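Serine/threonine-protein kinase Tel1 (Chaetomium thermophilum, PDB 6SKY) probably phosphorylates proteins on serine or threonine in [ST]-Q motifs, using ATP, to start checkpoint signalling when DNA is damaged. Local coordinates at residues Met2721-Phe2729 against Leu2767-Val2775; Thr2743-Met2751 against Val2816-Leu2825. All coordinates share one frame; numbering follows the deposited sequence.

Contact 1: Met2721-Phe2729 against Leu2767-Val2775; sequences MRYFFMEYF and LLDHKTGEV. With AGS (phosphothiophosphoric acid-adenylate ester), chain C.
Phe-2724 and Leu-2768 lie alongside, pointing opposite ways, and the leucine lays its CD1 methyl over one face of the ring, 4.2 Å from the centroid. The opposite face of that ring takes CD2 of Tyr-2728, so the ring lies between Leu-2768 and Tyr-2728. Its leading atom CZ, thrown forward because CG stands anti to the backbone N (chi1 177°), runs on to CB of His-2770 at 3.7 Å, the two side chains crossing at about a right angle. The same CB sits over a face of Tyr-2728, 4.0 Å from the ring centroid. The imidazole itself is nearly parallel to the tyrosine ring, planes at 4°, but with centroids 5.1 Å apart the two barely overlap; CB makes the closest approach, while CG and ND1 of the imidazole graze CE1 of the tyrosine. Met-2721, its chain bent at chi2, meets Leu-2768 tip to tip, CE to CD2 at 3.7 Å. Past the strand, the chain turns back through a beta-hairpin, and Phe-2729 brings CE1 to within 3.8 Å of O of His-2770. Phe-2725 points its edge at O of Gly-2773, whose positive phi of 87° would jam any side chain against the preceding carbonyl. On the far side of the strand, Leu-2767 rests CD1 3.8 Å from C2 of the bound nucleotide analogue AGS. Strand 2766-2769 is the middle one of a three-stranded antiparallel sheet, between 2667-2669 and 2775-2777, while helix 2670-2681 packs on Met-2721 and Leu-2768, and helix 2732-2755 borders Phe-2725 and Phe-2729.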
loop_
_atom_site.group_PDB
_atom_site.type_symbol
_atom_site.label_atom_id
_atom_site.label_comp_id
_atom_site.label_asym_id
_atom_site.label_seq_id
_atom_site.Cartn_x
_atom_site.Cartn_y
_atom_site.Cartn_z
ATOM N N MET A 2721 -36.305 -18.879 2.736
ATOM C CA MET A 2721 -35.179 -19.488 3.430
ATOM C C MET A 2721 -34.975 -18.893 4.812
ATOM O O MET A 2721 -34.455 -19.567 5.706
ATOM C CB MET A 2721 -33.921 -19.346 2.592
ATOM C CG MET A 2721 -32.706 -20.023 3.154
ATOM S SD MET A 2721 -32.829 -21.799 3.165
ATOM C CE MET A 2721 -31.499 -22.173 4.286
ATOM N N ARG A 2722 -35.409 -17.654 5.021
ATOM C CA ARG A 2722 -35.235 -17.016 6.315
ATOM C C ARG A 2722 -35.979 -17.738 7.420
ATOM O O ARG A 2722 -35.678 -17.524 8.594
ATOM C CB ARG A 2722 -35.700 -15.574 6.251
ATOM C CG ARG A 2722 -37.173 -15.426 6.173
ATOM C CD ARG A 2722 -37.530 -14.023 5.815
ATOM N NE ARG A 2722 -38.953 -13.871 5.574
ATOM C CZ ARG A 2722 -39.543 -14.138 4.421
ATOM N NH1 ARG A 2722 -40.842 -13.968 4.288
ATOM N NH2 ARG A 2722 -38.833 -14.589 3.407
ATOM N N TYR A 2723 -36.933 -18.590 7.079
ATOM C CA TYR A 2723 -37.644 -19.346 8.089
ATOM C C TYR A 2723 -36.890 -20.576 8.547
ATOM O O TYR A 2723 -37.165 -21.058 9.643
ATOM C CB TYR A 2723 -39.008 -19.756 7.569
ATOM C CG TYR A 2723 -39.937 -18.593 7.423
ATOM C CD1 TYR A 2723 -40.276 -18.108 6.182
ATOM C CD2 TYR A 2723 -40.460 -17.967 8.531
ATOM C CE1 TYR A 2723 -41.116 -17.050 6.049
ATOM C CE2 TYR A 2723 -41.299 -16.907 8.406
ATOM C CZ TYR A 2723 -41.625 -16.451 7.165
ATOM O OH TYR A 2723 -42.471 -15.381 7.039
ATOM N N PHE A 2724 -35.946 -21.088 7.758
ATOM C CA PHE A 2724 -35.192 -22.251 8.206
ATOM C C PHE A 2724 -34.605 -22.010 9.581
ATOM O O PHE A 2724 -34.557 -22.914 10.416
ATOM C CB PHE A 2724 -34.082 -22.591 7.213
ATOM C CG PHE A 2724 -33.221 -23.745 7.638
ATOM C CD1 PHE A 2724 -33.590 -25.035 7.357
ATOM C CD2 PHE A 2724 -32.047 -23.535 8.325
ATOM C CE1 PHE A 2724 -32.820 -26.075 7.749
ATOM C CE2 PHE A 2724 -31.278 -24.577 8.722
ATOM C CZ PHE A 2724 -31.661 -25.846 8.433
ATOM N N PHE A 2725 -34.174 -20.788 9.842
ATOM C CA PHE A 2725 -33.548 -20.454 11.102
ATOM C C PHE A 2725 -34.554 -20.086 12.165
ATOM O O PHE A 2725 -34.282 -20.274 13.349
ATOM C CB PHE A 2725 -32.554 -19.314 10.897
ATOM C CG PHE A 2725 -31.486 -19.642 9.920
ATOM C CD1 PHE A 2725 -30.391 -20.368 10.306
ATOM C CD2 PHE A 2725 -31.601 -19.274 8.603
ATOM C CE1 PHE A 2725 -29.431 -20.698 9.411
ATOM C CE2 PHE A 2725 -30.638 -19.607 7.707
ATOM C CZ PHE A 2725 -29.554 -20.315 8.116
ATOM N N MET A 2726 -35.719 -19.588 11.779
ATOM C CA MET A 2726 -36.717 -19.226 12.768
ATOM C C MET A 2726 -37.487 -20.422 13.284
ATOM O O MET A 2726 -38.174 -20.303 14.298
ATOM C CB MET A 2726 -37.684 -18.204 12.187
ATOM C CG MET A 2726 -37.144 -16.808 12.167
ATOM S SD MET A 2726 -38.159 -15.705 11.189
ATOM C CE MET A 2726 -37.141 -14.238 11.190
ATOM N N GLU A 2727 -37.383 -21.570 12.632
ATOM C CA GLU A 2727 -38.105 -22.745 13.062
ATOM C C GLU A 2727 -37.201 -23.881 13.487
ATOM O O GLU A 2727 -37.703 -24.929 13.894
ATOM C CB GLU A 2727 -39.051 -23.222 11.959
ATOM C CG GLU A 2727 -38.408 -24.022 10.889
ATOM C CD GLU A 2727 -39.361 -24.328 9.767
ATOM O OE1 GLU A 2727 -40.054 -23.401 9.305
ATOM O OE2 GLU A 2727 -39.428 -25.500 9.354
ATOM N N TYR A 2728 -35.889 -23.714 13.409
ATOM C CA TYR A 2728 -34.970 -24.641 14.038
ATOM C C TYR A 2728 -34.223 -24.025 15.201
ATOM O O TYR A 2728 -33.688 -24.764 16.027
ATOM C CB TYR A 2728 -33.956 -25.178 13.022
ATOM C CG TYR A 2728 -34.510 -26.241 12.116
ATOM C CD1 TYR A 2728 -34.542 -27.562 12.512
ATOM C CD2 TYR A 2728 -35.007 -25.926 10.872
ATOM C CE1 TYR A 2728 -35.050 -28.530 11.697
ATOM C CE2 TYR A 2728 -35.518 -26.887 10.052
ATOM C CZ TYR A 2728 -35.536 -28.186 10.467
ATOM O OH TYR A 2728 -36.046 -29.154 9.642
ATOM N N PHE A 2729 -34.189 -22.698 15.293
ATOM C CA PHE A 2729 -33.513 -21.996 16.379
ATOM C C PHE A 2729 -34.390 -20.833 16.811
ATOM O O PHE A 2729 -34.289 -19.729 16.272
ATOM C CB PHE A 2729 -32.130 -21.508 15.951
ATOM C CG PHE A 2729 -31.381 -22.474 15.083
ATOM C CD1 PHE A 2729 -30.748 -23.568 15.623
ATOM C CD2 PHE A 2729 -31.305 -22.281 13.722
ATOM C CE1 PHE A 2729 -30.068 -24.447 14.818
ATOM C CE2 PHE A 2729 -30.627 -23.165 12.921
ATOM C CZ PHE A 2729 -30.012 -24.241 13.470
ATOM N N LEU A 2767 -26.508 -29.393 1.355
ATOM C CA LEU A 2767 -27.175 -29.861 2.555
ATOM C C LEU A 2767 -27.123 -28.779 3.617
ATOM O O LEU A 2767 -26.120 -28.086 3.748
ATOM C CB LEU A 2767 -26.512 -31.129 3.086
ATOM C CG LEU A 2767 -26.195 -32.245 2.101
ATOM C CD1 LEU A 2767 -25.379 -33.288 2.779
ATOM C CD2 LEU A 2767 -27.451 -32.843 1.569
ATOM N N LEU A 2768 -28.199 -28.645 4.374
ATOM C CA LEU A 2768 -28.292 -27.696 5.469
ATOM C C LEU A 2768 -28.159 -28.449 6.776
ATOM O O LEU A 2768 -28.972 -29.324 7.068
ATOM C CB LEU A 2768 -29.622 -26.958 5.431
ATOM C CG LEU A 2768 -29.951 -26.217 4.153
ATOM C CD1 LEU A 2768 -31.408 -25.868 4.139
ATOM C CD2 LEU A 2768 -29.108 -24.987 4.094
ATOM N N ASP A 2769 -27.139 -28.116 7.550
ATOM C CA ASP A 2769 -26.924 -28.717 8.858
ATOM C C ASP A 2769 -27.794 -27.990 9.871
ATOM O O ASP A 2769 -27.527 -26.839 10.207
ATOM C CB ASP A 2769 -25.450 -28.627 9.225
ATOM C CG ASP A 2769 -25.118 -29.345 10.502
ATOM O OD1 ASP A 2769 -25.950 -30.114 11.000
ATOM O OD2 ASP A 2769 -24.010 -29.142 11.022
ATOM N N HIS A 2770 -28.841 -28.645 10.362
ATOM C CA HIS A 2770 -29.756 -27.990 11.280
ATOM C C HIS A 2770 -29.367 -28.174 12.735
ATOM O O HIS A 2770 -30.229 -28.096 13.609
ATOM C CB HIS A 2770 -31.192 -28.455 11.042
ATOM C CG HIS A 2770 -31.411 -29.920 11.226
ATOM N ND1 HIS A 2770 -32.050 -30.692 10.285
ATOM C CD2 HIS A 2770 -31.114 -30.749 12.253
ATOM C CE1 HIS A 2770 -32.121 -31.938 10.715
ATOM N NE2 HIS A 2770 -31.558 -32.000 11.907
ATOM N N LYS A 2771 -28.092 -28.414 13.012
ATOM C CA LYS A 2771 -27.552 -28.296 14.355
ATOM C C LYS A 2771 -26.557 -27.163 14.494
ATOM O O LYS A 2771 -26.450 -26.586 15.572
ATOM C CB LYS A 2771 -26.865 -29.594 14.779
ATOM C CG LYS A 2771 -27.793 -30.761 14.935
ATOM C CD LYS A 2771 -28.827 -30.502 15.996
ATOM C CE LYS A 2771 -29.837 -31.624 16.046
ATOM N NZ LYS A 2771 -30.984 -31.296 16.933
ATOM N N THR A 2772 -25.826 -26.842 13.431
ATOM C CA THR A 2772 -24.852 -25.770 13.437
ATOM C C THR A 2772 -25.159 -24.667 12.444
ATOM O O THR A 2772 -24.517 -23.617 12.502
ATOM C CB THR A 2772 -23.454 -26.321 13.143
ATOM O OG1 THR A 2772 -23.514 -27.165 11.997
ATOM C CG2 THR A 2772 -22.969 -27.126 14.294
ATOM N N GLY A 2773 -26.105 -24.866 11.543
ATOM C CA GLY A 2773 -26.504 -23.841 10.618
ATOM C C GLY A 2773 -25.703 -23.765 9.343
ATOM O O GLY A 2773 -26.086 -23.022 8.445
ATOM N N GLU A 2774 -24.623 -24.514 9.218
ATOM C CA GLU A 2774 -23.762 -24.380 8.060
ATOM C C GLU A 2774 -24.189 -25.300 6.929
ATOM O O GLU A 2774 -24.938 -26.253 7.122
ATOM C CB GLU A 2774 -22.321 -24.654 8.439
ATOM C CG GLU A 2774 -22.132 -25.729 9.419
ATOM C CD GLU A 2774 -20.912 -25.485 10.252
ATOM O OE1 GLU A 2774 -20.416 -24.344 10.235
ATOM O OE2 GLU A 2774 -20.443 -26.423 10.925
ATOM N N VAL A 2775 -23.704 -24.988 5.733
ATOM C CA VAL A 2775 -24.022 -25.731 4.523
ATOM C C VAL A 2775 -22.898 -26.703 4.222
ATOM O O VAL A 2775 -21.730 -26.458 4.530
ATOM C CB VAL A 2775 -24.267 -24.787 3.329
ATOM C CG1 VAL A 2775 -25.239 -23.733 3.710
ATOM C CG2 VAL A 2775 -22.987 -24.155 2.883
HETATM P PG AGS C . -30.025 -36.902 -9.073
HETATM S S1G AGS C . -30.462 -35.005 -9.155
HETATM O O2G AGS C . -28.487 -37.103 -9.120
HETATM O O3G AGS C . -30.673 -37.639 -10.276
HETATM P PB AGS C . -29.830 -37.248 -6.408
HETATM O O1B AGS C . -29.118 -35.959 -6.469
HETATM O O2B AGS C . -30.921 -37.344 -5.344
HETATM O O3B AGS C . -30.561 -37.539 -7.765
HETATM P PA AGS C . -28.952 -39.327 -4.856
HETATM O O1A AGS C . -29.681 -40.551 -5.206
HETATM O O2A AGS C . -27.547 -39.556 -4.303
HETATM O O3A AGS C . -28.785 -38.386 -6.108
HETATM O "O5'" AGS C . -29.838 -38.545 -3.827
HETATM C "C5'" AGS C . -30.093 -39.141 -2.548
HETATM C "C4'" AGS C . -30.661 -38.110 -1.613
HETATM O "O4'" AGS C . -29.840 -38.037 -0.433
HETATM C "C3'" AGS C . -30.721 -36.689 -2.157
HETATM O "O3'" AGS C . -31.817 -35.975 -1.601
HETATM C "C2'" AGS C . -29.380 -36.103 -1.726
HETATM O "O2'" AGS C . -29.483 -34.706 -1.497
HETATM C "C1'" AGS C . -29.108 -36.828 -0.408
HETATM N N9 AGS C . -27.705 -37.151 -0.206
HETATM C C8 AGS C . -26.809 -37.556 -1.155
HETATM N N7 AGS C . -25.607 -37.784 -0.692
HETATM C C5 AGS C . -25.723 -37.515 0.660
HETATM C C6 AGS C . -24.797 -37.563 1.717
HETATM N N6 AGS C . -23.521 -37.920 1.569
HETATM N N1 AGS C . -25.235 -37.231 2.947
HETATM C C2 AGS C . -26.511 -36.874 3.101
HETATM N N3 AGS C . -27.473 -36.790 2.182
HETATM C C4 AGS C . -27.009 -37.124 0.974
#

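Contact 2: Thr2743-Met2751 against Val2816-Leu2825; sequences TRTTAAISM and VFRRCCEFTL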
loop_
_atom_site.group_PDB
_atom_site.type_symbol
_atom_site.label_atom_id
_atom_site.label_comp_id
_atom_site.label_asym_id
_atom_site.label_seq_id
_atom_site.Cartn_x
_atom_site.Cartn_y
_atom_site.Cartn_z
ATOM N N THR A 2743 -24.014 -17.911 6.691
ATOM C CA THR A 2743 -23.465 -16.918 5.773
ATOM C C THR A 2743 -21.973 -17.125 5.544
ATOM O O THR A 2743 -21.492 -17.017 4.412
ATOM C CB THR A 2743 -23.729 -15.515 6.299
ATOM O OG1 THR A 2743 -25.090 -15.406 6.707
ATOM C CG2 THR A 2743 -23.488 -14.513 5.234
ATOM N N ARG A 2744 -21.227 -17.449 6.595
ATOM C CA ARG A 2744 -19.788 -17.621 6.449
ATOM C C ARG A 2744 -19.434 -18.854 5.635
ATOM O O ARG A 2744 -18.540 -18.801 4.786
ATOM C CB ARG A 2744 -19.135 -17.706 7.814
ATOM C CG ARG A 2744 -18.929 -16.399 8.483
ATOM C CD ARG A 2744 -18.427 -16.636 9.858
ATOM N NE ARG A 2744 -18.161 -15.398 10.564
ATOM C CZ ARG A 2744 -17.777 -15.350 11.829
ATOM N NH1 ARG A 2744 -17.544 -14.191 12.408
ATOM N NH2 ARG A 2744 -17.628 -16.468 12.512
ATOM N N THR A 2745 -20.081 -19.987 5.899
ATOM C CA THR A 2745 -19.766 -21.175 5.118
ATOM C C THR A 2745 -20.200 -21.027 3.671
ATOM O O THR A 2745 -19.511 -21.520 2.772
ATOM C CB THR A 2745 -20.395 -22.406 5.748
ATOM O OG1 THR A 2745 -21.764 -22.147 6.029
ATOM C CG2 THR A 2745 -19.710 -22.725 7.025
ATOM N N THR A 2746 -21.299 -20.317 3.415
ATOM C CA THR A 2746 -21.691 -20.048 2.038
ATOM C C THR A 2746 -20.669 -19.175 1.330
ATOM O O THR A 2746 -20.332 -19.426 0.175
ATOM C CB THR A 2746 -23.065 -19.400 2.015
ATOM O OG1 THR A 2746 -23.970 -20.224 2.744
ATOM C CG2 THR A 2746 -23.568 -19.272 0.624
ATOM N N ALA A 2747 -20.148 -18.156 2.010
ATOM C CA ALA A 2747 -19.139 -17.298 1.400
ATOM C C ALA A 2747 -17.871 -18.072 1.071
ATOM O O ALA A 2747 -17.303 -17.930 -0.020
ATOM C CB ALA A 2747 -18.826 -16.134 2.326
ATOM N N ALA A 2748 -17.402 -18.892 2.011
ATOM C CA ALA A 2748 -16.175 -19.645 1.781
ATOM C C ALA A 2748 -16.331 -20.614 0.621
ATOM O O ALA A 2748 -15.456 -20.701 -0.246
ATOM C CB ALA A 2748 -15.761 -20.382 3.045
ATOM N N ILE A 2749 -17.442 -21.347 0.572
ATOM C CA ILE A 2749 -17.586 -22.304 -0.516
ATOM C C ILE A 2749 -17.844 -21.598 -1.835
ATOM O O ILE A 2749 -17.465 -22.103 -2.886
ATOM C CB ILE A 2749 -18.680 -23.337 -0.209
ATOM C CG1 ILE A 2749 -18.522 -24.551 -1.117
ATOM C CG2 ILE A 2749 -20.045 -22.741 -0.411
ATOM C CD1 ILE A 2749 -17.200 -25.217 -1.027
ATOM N N SER A 2750 -18.434 -20.407 -1.815
ATOM C CA SER A 2750 -18.643 -19.673 -3.054
ATOM C C SER A 2750 -17.322 -19.234 -3.662
ATOM O O SER A 2750 -17.080 -19.436 -4.856
ATOM C CB SER A 2750 -19.548 -18.478 -2.791
ATOM O OG SER A 2750 -20.850 -18.908 -2.468
ATOM N N MET A 2751 -16.439 -18.649 -2.855
ATOM C CA MET A 2751 -15.140 -18.243 -3.388
ATOM C C MET A 2751 -14.311 -19.445 -3.808
ATOM O O MET A 2751 -13.710 -19.451 -4.887
ATOM C CB MET A 2751 -14.378 -17.408 -2.369
ATOM C CG MET A 2751 -14.811 -15.970 -2.308
ATOM S SD MET A 2751 -14.862 -15.181 -3.914
ATOM C CE MET A 2751 -16.620 -15.058 -4.179
ATOM N N VAL A 2816 -21.759 -9.473 6.151
ATOM C CA VAL A 2816 -20.973 -10.662 6.448
ATOM C C VAL A 2816 -20.582 -11.390 5.171
ATOM O O VAL A 2816 -19.442 -11.838 5.026
ATOM C CB VAL A 2816 -21.743 -11.574 7.415
ATOM C CG1 VAL A 2816 -20.965 -12.825 7.703
ATOM C CG2 VAL A 2816 -22.030 -10.847 8.685
ATOM N N PHE A 2817 -21.504 -11.510 4.220
ATOM C CA PHE A 2817 -21.225 -12.310 3.034
ATOM C C PHE A 2817 -20.143 -11.673 2.180
ATOM O O PHE A 2817 -19.196 -12.344 1.767
ATOM C CB PHE A 2817 -22.495 -12.513 2.215
ATOM C CG PHE A 2817 -22.276 -13.291 0.961
ATOM C CD1 PHE A 2817 -22.059 -14.645 1.004
ATOM C CD2 PHE A 2817 -22.277 -12.669 -0.262
ATOM C CE1 PHE A 2817 -21.851 -15.353 -0.137
ATOM C CE2 PHE A 2817 -22.067 -13.380 -1.401
ATOM C CZ PHE A 2817 -21.854 -14.722 -1.336
ATOM N N ARG A 2818 -20.264 -10.381 1.901
ATOM C CA ARG A 2818 -19.307 -9.727 1.021
ATOM C C ARG A 2818 -17.937 -9.606 1.673
ATOM O O ARG A 2818 -16.911 -9.814 1.018
ATOM C CB ARG A 2818 -19.845 -8.365 0.625
ATOM C CG ARG A 2818 -19.255 -7.823 -0.623
ATOM C CD ARG A 2818 -19.909 -6.531 -0.999
ATOM N NE ARG A 2818 -21.273 -6.729 -1.460
ATOM C CZ ARG A 2818 -21.624 -6.791 -2.735
ATOM N NH1 ARG A 2818 -22.887 -6.972 -3.063
ATOM N NH2 ARG A 2818 -20.710 -6.669 -3.677
ATOM N N ARG A 2819 -17.896 -9.306 2.969
ATOM C CA ARG A 2819 -16.621 -9.231 3.665
ATOM C C ARG A 2819 -15.950 -10.591 3.741
ATOM O O ARG A 2819 -14.730 -10.688 3.617
ATOM C CB ARG A 2819 -16.810 -8.658 5.062
ATOM C CG ARG A 2819 -17.299 -7.244 5.091
ATOM C CD ARG A 2819 -16.241 -6.305 5.552
ATOM N NE ARG A 2819 -15.821 -6.585 6.913
ATOM C CZ ARG A 2819 -14.761 -6.030 7.481
ATOM N NH1 ARG A 2819 -14.435 -6.336 8.725
ATOM N NH2 ARG A 2819 -14.024 -5.176 6.799
ATOM N N CYS A 2820 -16.722 -11.655 3.938
ATOM C CA CYS A 2820 -16.112 -12.972 4.022
ATOM C C CYS A 2820 -15.683 -13.486 2.661
ATOM O O CYS A 2820 -14.673 -14.184 2.565
ATOM C CB CYS A 2820 -17.067 -13.950 4.693
ATOM S SG CYS A 2820 -17.215 -13.691 6.456
ATOM N N CYS A 2821 -16.413 -13.139 1.603
ATOM C CA CYS A 2821 -15.938 -13.399 0.251
ATOM C C CYS A 2821 -14.608 -12.711 -0.003
ATOM O O CYS A 2821 -13.692 -13.311 -0.571
ATOM C CB CYS A 2821 -16.973 -12.934 -0.767
ATOM S SG CYS A 2821 -18.347 -14.019 -1.028
ATOM N N GLU A 2822 -14.474 -11.457 0.425
ATOM C CA GLU A 2822 -13.231 -10.729 0.195
ATOM C C GLU A 2822 -12.079 -11.299 1.007
ATOM O O GLU A 2822 -10.965 -11.414 0.496
ATOM C CB GLU A 2822 -13.425 -9.250 0.502
ATOM C CG GLU A 2822 -14.163 -8.513 -0.585
ATOM C CD GLU A 2822 -14.723 -7.191 -0.122
ATOM O OE1 GLU A 2822 -14.372 -6.749 0.986
ATOM O OE2 GLU A 2822 -15.528 -6.593 -0.864
ATOM N N PHE A 2823 -12.315 -11.668 2.265
ATOM C CA PHE A 2823 -11.252 -12.279 3.061
ATOM C C PHE A 2823 -10.825 -13.620 2.486
ATOM O O PHE A 2823 -9.630 -13.917 2.411
ATOM C CB PHE A 2823 -11.699 -12.457 4.507
ATOM C CG PHE A 2823 -11.866 -11.181 5.249
ATOM C CD1 PHE A 2823 -10.947 -10.169 5.122
ATOM C CD2 PHE A 2823 -12.947 -10.988 6.074
ATOM C CE1 PHE A 2823 -11.108 -8.992 5.802
ATOM C CE2 PHE A 2823 -13.107 -9.811 6.749
ATOM C CZ PHE A 2823 -12.187 -8.816 6.612
ATOM N N THR A 2824 -11.787 -14.448 2.076
ATOM C CA THR A 2824 -11.452 -15.734 1.483
ATOM C C THR A 2824 -10.630 -15.555 0.220
ATOM O O THR A 2824 -9.590 -16.194 0.053
ATOM C CB THR A 2824 -12.722 -16.521 1.172
ATOM O OG1 THR A 2824 -13.565 -16.546 2.320
ATOM C CG2 THR A 2824 -12.387 -17.929 0.791
ATOM N N LEU A 2825 -11.089 -14.701 -0.694
ATOM C CA LEU A 2825 -10.379 -14.528 -1.954
ATOM C C LEU A 2825 -9.007 -13.913 -1.740
ATOM O O LEU A 2825 -8.046 -14.277 -2.422
ATOM C CB LEU A 2825 -11.200 -13.673 -2.905
ATOM C CG LEU A 2825 -10.567 -13.460 -4.268
ATOM C CD1 LEU A 2825 -10.439 -14.774 -4.983
ATOM C CD2 LEU A 2825 -11.384 -12.493 -5.073
#
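The carbonyl O of Cys-2820 is gripped twice by Thr-2824, by its N and, at 2.6 Å, by its OG1, from opposite faces of the carbonyl plane. This turns the hydroxyl back onto its own helix, and CG2 goes across to CB of Met-2751 at 3.8 Å. Ser-2750 does likewise on the facing helix, its OG bonding Thr-2746 O at 2.7 Å. The helix axes cross at -41° and come within 8.4 Å, where CB of Ala-2747 meets CB of Cys-2820 at 3.7 Å. Phe-2817 enters as a knob among Thr-2743, Thr-2746, Ala-2747 and Ser-2750, while SG of Cys-2821 lies over one face of its ring. Met-2751 folds over Cys-2821: bends at chi2 (-51°) and chi3 bring CE to SG at 3.7 Å. An alanine in place of Met-2751 is likely to open a gap beside Leu-2825 and leave SG of Cys-2821 without the CE methyl. This helix-on-helix packing in the kinase C-lobe lies away from the nucleotide site; helix 2916-2927, in the FATC region, backs Met-2751 and Phe-2817. With these hydroxyls bonded within their helices, cohesion across the interface is van der Waals contact: small Ala-2747 and Cys-2820 bring the backbones close, Phe-2817 and Met-2751 fill around them.

Following the chain, 2721-2729 comes first and leads directly into helix 2732-2755, which carries 2743-2751. The chain then reaches strand 2766-2769 and its hairpin, where contact 1 closes a loop of 37 residues, most of them helical. Contact 2 closes later, when helix 2816-2828 returns to 2743-2751 across 64 residues. The segments alternate, so the two loops cross rather than nest, and helix 2732-2755 lies inside the first while supplying one side of the second. The centres of the two contacts are about 18 Å apart, yet Glu-2774 and Val-2775 pack on Thr-2745 and Thr-2746. Together they tie the sheet beside the nucleotide to the helical part of the kinase domain.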